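PDB 1OJQ: ADP-ribosyltransferase from Staphylococcus aureus, which transfers the ADP-ribose group of NAD+ onto a protein acceptor, as a C3-type exoenzyme whose targets are probably small GTPases of the Rho family. Local coordinates for residues P42-T45 with P46-A50; N60-E63 with Q64-L68. All coordinates share one frame; numbering follows the deposited sequence.

In the fold
Following the chain from its N terminus, helices 9-23 and 27-38 come first, and interaction 1 (P42-T45 with P46-A50) then forms within the short helix 41-49. Interaction 2 (N60-E63 with Q64-L68) follows in helix 59-73, the next helix along the chain. Each joins residues about one helical turn apart, so neither closes a long loop; they stand in series, with no nesting or crossing. Their centres lie about 12 Å apart, and the two helices meet mainly through packing: L47 on V65, I43 on I61 and on the amide end of Q64. Interaction 1 carries R48 of the NAD+ site, while interaction 2 belongs to the helix packed alongside it.

Interaction 1 of 2, residues P42-T45 with P46-A50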
loop_
_atom_site.group_PDB
_atom_site.type_symbol
_atom_site.label_atom_id
_atom_site.label_comp_id
_atom_site.label_asym_id
_atom_site.label_seq_id
_atom_site.Cartn_x
_atom_site.Cartn_y
_atom_site.Cartn_z
ATOM N N PRO A 42 9.722 13.171 -4.509
ATOM C CA PRO A 42 10.653 13.365 -5.630
ATOM C C PRO A 42 10.879 12.136 -6.506
ATOM O O PRO A 42 11.429 12.227 -7.610
ATOM C CB PRO A 42 11.984 13.680 -4.928
ATOM C CG PRO A 42 11.533 14.268 -3.625
ATOM C CD PRO A 42 10.392 13.376 -3.205
ATOM N N ILE A 43 10.474 10.986 -5.990
ATOM C CA ILE A 43 10.520 9.718 -6.714
ATOM C C ILE A 43 9.145 9.359 -7.244
ATOM O O ILE A 43 8.956 8.997 -8.401
ATOM C CB ILE A 43 11.067 8.634 -5.764
ATOM C CG1 ILE A 43 12.570 8.822 -5.528
ATOM C CG2 ILE A 43 10.706 7.228 -6.240
ATOM C CD1 ILE A 43 13.085 8.121 -4.293
ATOM N N ASN A 44 8.153 9.454 -6.354
ATOM C CA ASN A 44 6.781 9.103 -6.740
ATOM C C ASN A 44 6.294 9.894 -7.929
ATOM O O ASN A 44 5.792 9.370 -8.921
ATOM C CB ASN A 44 5.876 9.349 -5.538
ATOM C CG ASN A 44 4.399 9.133 -5.746
ATOM O OD1 ASN A 44 3.863 9.044 -6.846
ATOM N ND2 ASN A 44 3.666 9.066 -4.616
ATOM N N THR A 45 6.396 11.224 -7.879
ATOM C CA THR A 45 5.802 12.007 -8.978
ATOM C C THR A 45 6.433 11.745 -10.327
ATOM O O THR A 45 5.720 11.487 -11.305
ATOM C CB THR A 45 5.868 13.501 -8.594
ATOM O OG1 THR A 45 5.022 13.631 -7.437
ATOM C CG2 THR A 45 5.317 14.370 -9.704
ATOM N N PRO A 46 7.758 11.780 -10.465
ATOM C CA PRO A 46 8.334 11.453 -11.763
ATOM C C PRO A 46 8.012 10.041 -12.240
ATOM O O PRO A 46 7.821 9.739 -13.425
ATOM C CB PRO A 46 9.840 11.575 -11.473
ATOM C CG PRO A 46 9.938 12.523 -10.318
ATOM C CD PRO A 46 8.758 12.168 -9.455
ATOM N N LEU A 47 7.967 9.075 -11.322
ATOM C CA LEU A 47 7.722 7.702 -11.778
ATOM C C LEU A 47 6.318 7.633 -12.363
ATOM O O LEU A 47 6.101 6.981 -13.383
ATOM C CB LEU A 47 7.877 6.721 -10.622
ATOM C CG LEU A 47 9.237 6.086 -10.359
ATOM C CD1 LEU A 47 9.212 5.281 -9.064
ATOM C CD2 LEU A 47 9.678 5.193 -11.511
ATOM N N ARG A 48 5.384 8.329 -11.710
ATOM C CA ARG A 48 4.030 8.340 -12.256
ATOM C C ARG A 48 3.983 9.042 -13.605
ATOM O O ARG A 48 3.419 8.545 -14.588
ATOM C CB ARG A 48 3.063 9.008 -11.270
ATOM C CG ARG A 48 2.789 8.106 -10.052
ATOM C CD ARG A 48 1.914 8.870 -9.062
ATOM N NE ARG A 48 1.373 8.004 -8.019
ATOM C CZ ARG A 48 0.793 8.444 -6.905
ATOM N NH1 ARG A 48 0.674 9.747 -6.665
ATOM N NH2 ARG A 48 0.323 7.586 -6.007
ATOM N N SER A 49 4.590 10.228 -13.674
ATOM C CA SER A 49 4.625 10.956 -14.931
ATOM C C SER A 49 5.228 10.136 -16.063
ATOM O O SER A 49 4.800 10.253 -17.212
ATOM C CB SER A 49 5.470 12.230 -14.797
ATOM O OG SER A 49 4.849 13.171 -13.960
ATOM N N ALA A 50 6.233 9.333 -15.743
ATOM C CA ALA A 50 6.989 8.567 -16.739
ATOM C C ALA A 50 6.320 7.240 -17.055
ATOM O O ALA A 50 6.831 6.433 -17.836
ATOM C CB ALA A 50 8.405 8.318 -16.228
HETATM O O HOH W 1 3.045 12.649 -11.528
HETATM O O HOH W 2 2.096 12.019 -7.424
#
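With CG anti to the backbone N (chi1 176°), the amide of N44 stands out to the side of the helix, while R48, its CG anti to the carbonyl carbon (chi1 -73°) and its chain extended as far as NE, runs back along the helix to meet it. The two groups cross, their planes 82° apart, and the amide sits over one face of the guanidinium. N44 OD1 comes within 2.9 Å of R48 NE, yet it lies above the guanidinium plane and the angle is too poor for a hydrogen bond. The polar end of R48 looks to other partners: NH2 forms a salt bridge with E133, and NH1 donates to a water at 2.8 Å, which is also weakly linked to T45 OG1.

This is one helix, 41-49, in the ADP-ribosyltransferase fold of the C3 exoenzymes. R48 and E133 are both NAD+-binding residues, so the salt bridge ties together two residues of the dinucleotide site, one of them on this helix, and N44 flanks that arginine one turn earlier.

P46 has no N-H to give to the preceding turn, and the helix kinks there; P46 CG lies 3.1 Å from P42 O. The regular pattern resumes at once, with L47 N bonded to I43 O, R48 N to N44 O and S49 N to T45 O, the last at 2.9 Å. A second water, donating to T45 O, also bonds S49 OG. On the buried side I43 CG2 and L47 CD1 touch at 3.7 Å, the two side chains running side by side toward Y136.

Interaction 2 of 2, residues N60-E63 with Q64-L68; sequences NIQE and QVRQL
Four main-chain hydrogen bonds link N60-E63 to the turn that follows: Q64 N to N60 O, V65 N to I61 O, R66 N to Q62 O and Q67 N to E63 O. They illustrate the plain i to i+4 pattern of an alpha helix, and the third is almost straight at its hydrogen (178°).

Among the polar side chains, N60 and Q64 meet through a shared water. The water accepts from N60 ND2 at 2.7 Å and from Q64 NE2 at 2.9 Å, bridging two amides that stand 84° apart. R66 packs instead against the backbone and CB of Q62. A bend at chi3 (-68°) folds the arginine back, and its guanidinium lies over the main chain of the preceding turn: Q62 O, already the acceptor for R66 N, sits 3.7 Å above the centre of one face, while Q62 CB is 3.6 Å from R66 NH2.

Apolar contact falls on another side of the helix, where I61 CG2 and V65 CG2 approach to 4.1 Å. I61 CD1 also lies 4.0 Å from Q64 OE1, a loose packing contact.

Helix 59-73 presents these residues to its neighbours: Q64 and V65 face helix 41-49, V65 and L68 touch Y136 in the loop between strands 130-133 and 137-140, and Q67 and L68 face helix 27-38.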
loop_
_atom_site.group_PDB
_atom_site.type_symbol
_atom_site.label_atom_id
_atom_site.label_comp_id
_atom_site.label_asym_id
_atom_site.label_seq_id
_atom_site.Cartn_x
_atom_site.Cartn_y
_atom_site.Cartn_z
ATOM N N ASN A 60 19.662 11.588 -10.852
ATOM C CA ASN A 60 19.666 11.267 -9.424
ATOM C C ASN A 60 18.516 10.335 -9.078
ATOM O O ASN A 60 18.657 9.379 -8.299
ATOM C CB ASN A 60 19.640 12.573 -8.620
ATOM C CG ASN A 60 18.363 13.378 -8.771
ATOM O OD1 ASN A 60 17.935 13.634 -9.892
ATOM N ND2 ASN A 60 17.772 13.768 -7.648
ATOM N N ILE A 61 17.353 10.598 -9.679
ATOM C CA ILE A 61 16.179 9.748 -9.416
ATOM C C ILE A 61 16.356 8.365 -10.037
ATOM O O ILE A 61 16.003 7.369 -9.390
ATOM C CB ILE A 61 14.887 10.443 -9.889
ATOM C CG1 ILE A 61 14.672 11.793 -9.193
ATOM C CG2 ILE A 61 13.673 9.551 -9.710
ATOM C CD1 ILE A 61 14.686 11.761 -7.675
ATOM N N GLN A 62 16.927 8.226 -11.229
ATOM C CA GLN A 62 17.208 6.888 -11.740
ATOM C C GLN A 62 18.064 6.081 -10.765
ATOM O O GLN A 62 17.829 4.906 -10.531
ATOM C CB GLN A 62 17.936 6.914 -13.079
ATOM C CG GLN A 62 17.082 7.430 -14.245
ATOM C CD GLN A 62 17.789 7.226 -15.578
ATOM O OE1 GLN A 62 17.687 8.033 -16.505
ATOM N NE2 GLN A 62 18.547 6.137 -15.683
ATOM N N GLU A 63 19.095 6.698 -10.203
ATOM C CA GLU A 63 19.976 5.949 -9.298
ATOM C C GLU A 63 19.217 5.527 -8.052
ATOM O O GLU A 63 19.398 4.424 -7.540
ATOM C CB GLU A 63 21.195 6.815 -8.934
ATOM C CG GLU A 63 22.045 6.232 -7.827
ATOM C CD GLU A 63 23.404 6.899 -7.637
ATOM O OE1 GLU A 63 23.830 7.796 -8.388
ATOM O OE2 GLU A 63 24.117 6.481 -6.692
ATOM N N GLN A 64 18.349 6.422 -7.576
ATOM C CA GLN A 64 17.537 6.113 -6.403
ATOM C C GLN A 64 16.522 5.005 -6.668
ATOM O O GLN A 64 16.315 4.172 -5.787
ATOM C CB GLN A 64 16.844 7.399 -5.944
ATOM C CG GLN A 64 17.871 8.287 -5.207
ATOM C CD GLN A 64 17.296 9.663 -4.929
ATOM O OE1 GLN A 64 16.130 9.766 -4.544
ATOM N NE2 GLN A 64 18.085 10.712 -5.141
ATOM N N VAL A 65 15.935 5.018 -7.869
ATOM C CA VAL A 65 15.005 3.951 -8.264
ATOM C C VAL A 65 15.727 2.619 -8.428
ATOM O O VAL A 65 15.226 1.619 -7.893
ATOM C CB VAL A 65 14.236 4.317 -9.551
ATOM C CG1 VAL A 65 13.528 3.097 -10.110
ATOM C CG2 VAL A 65 13.287 5.472 -9.218
ATOM N N ARG A 66 16.856 2.561 -9.132
ATOM C CA ARG A 66 17.564 1.272 -9.188
ATOM C C ARG A 66 17.881 0.751 -7.793
ATOM O O ARG A 66 17.758 -0.444 -7.487
ATOM C CB ARG A 66 18.851 1.423 -10.008
ATOM C CG ARG A 66 18.547 1.395 -11.522
ATOM C CD ARG A 66 19.832 1.464 -12.326
ATOM N NE ARG A 66 20.523 2.752 -12.233
ATOM C CZ ARG A 66 20.263 3.750 -13.071
ATOM N NH1 ARG A 66 19.355 3.610 -14.022
ATOM N NH2 ARG A 66 20.932 4.893 -12.936
ATOM N N GLN A 67 18.310 1.674 -6.920
ATOM C CA GLN A 67 18.644 1.297 -5.553
ATOM C C GLN A 67 17.425 0.744 -4.828
ATOM O O GLN A 67 17.540 -0.352 -4.270
ATOM C CB GLN A 67 19.239 2.500 -4.800
ATOM C CG GLN A 67 19.497 2.247 -3.326
ATOM C CD GLN A 67 20.425 1.116 -2.995
ATOM O OE1 GLN A 67 20.041 0.120 -2.357
ATOM N NE2 GLN A 67 21.678 1.205 -3.391
ATOM N N LEU A 68 16.305 1.480 -4.805
ATOM C CA LEU A 68 15.157 1.005 -3.991
ATOM C C LEU A 68 14.594 -0.285 -4.571
ATOM O O LEU A 68 14.154 -1.160 -3.829
ATOM C CB LEU A 68 14.088 2.088 -3.875
ATOM C CG LEU A 68 13.052 1.941 -2.755
ATOM C CD1 LEU A 68 13.688 1.770 -1.379
ATOM C CD2 LEU A 68 12.095 3.127 -2.710
HETATM O O HOH W 3 17.776 13.569 -4.930
#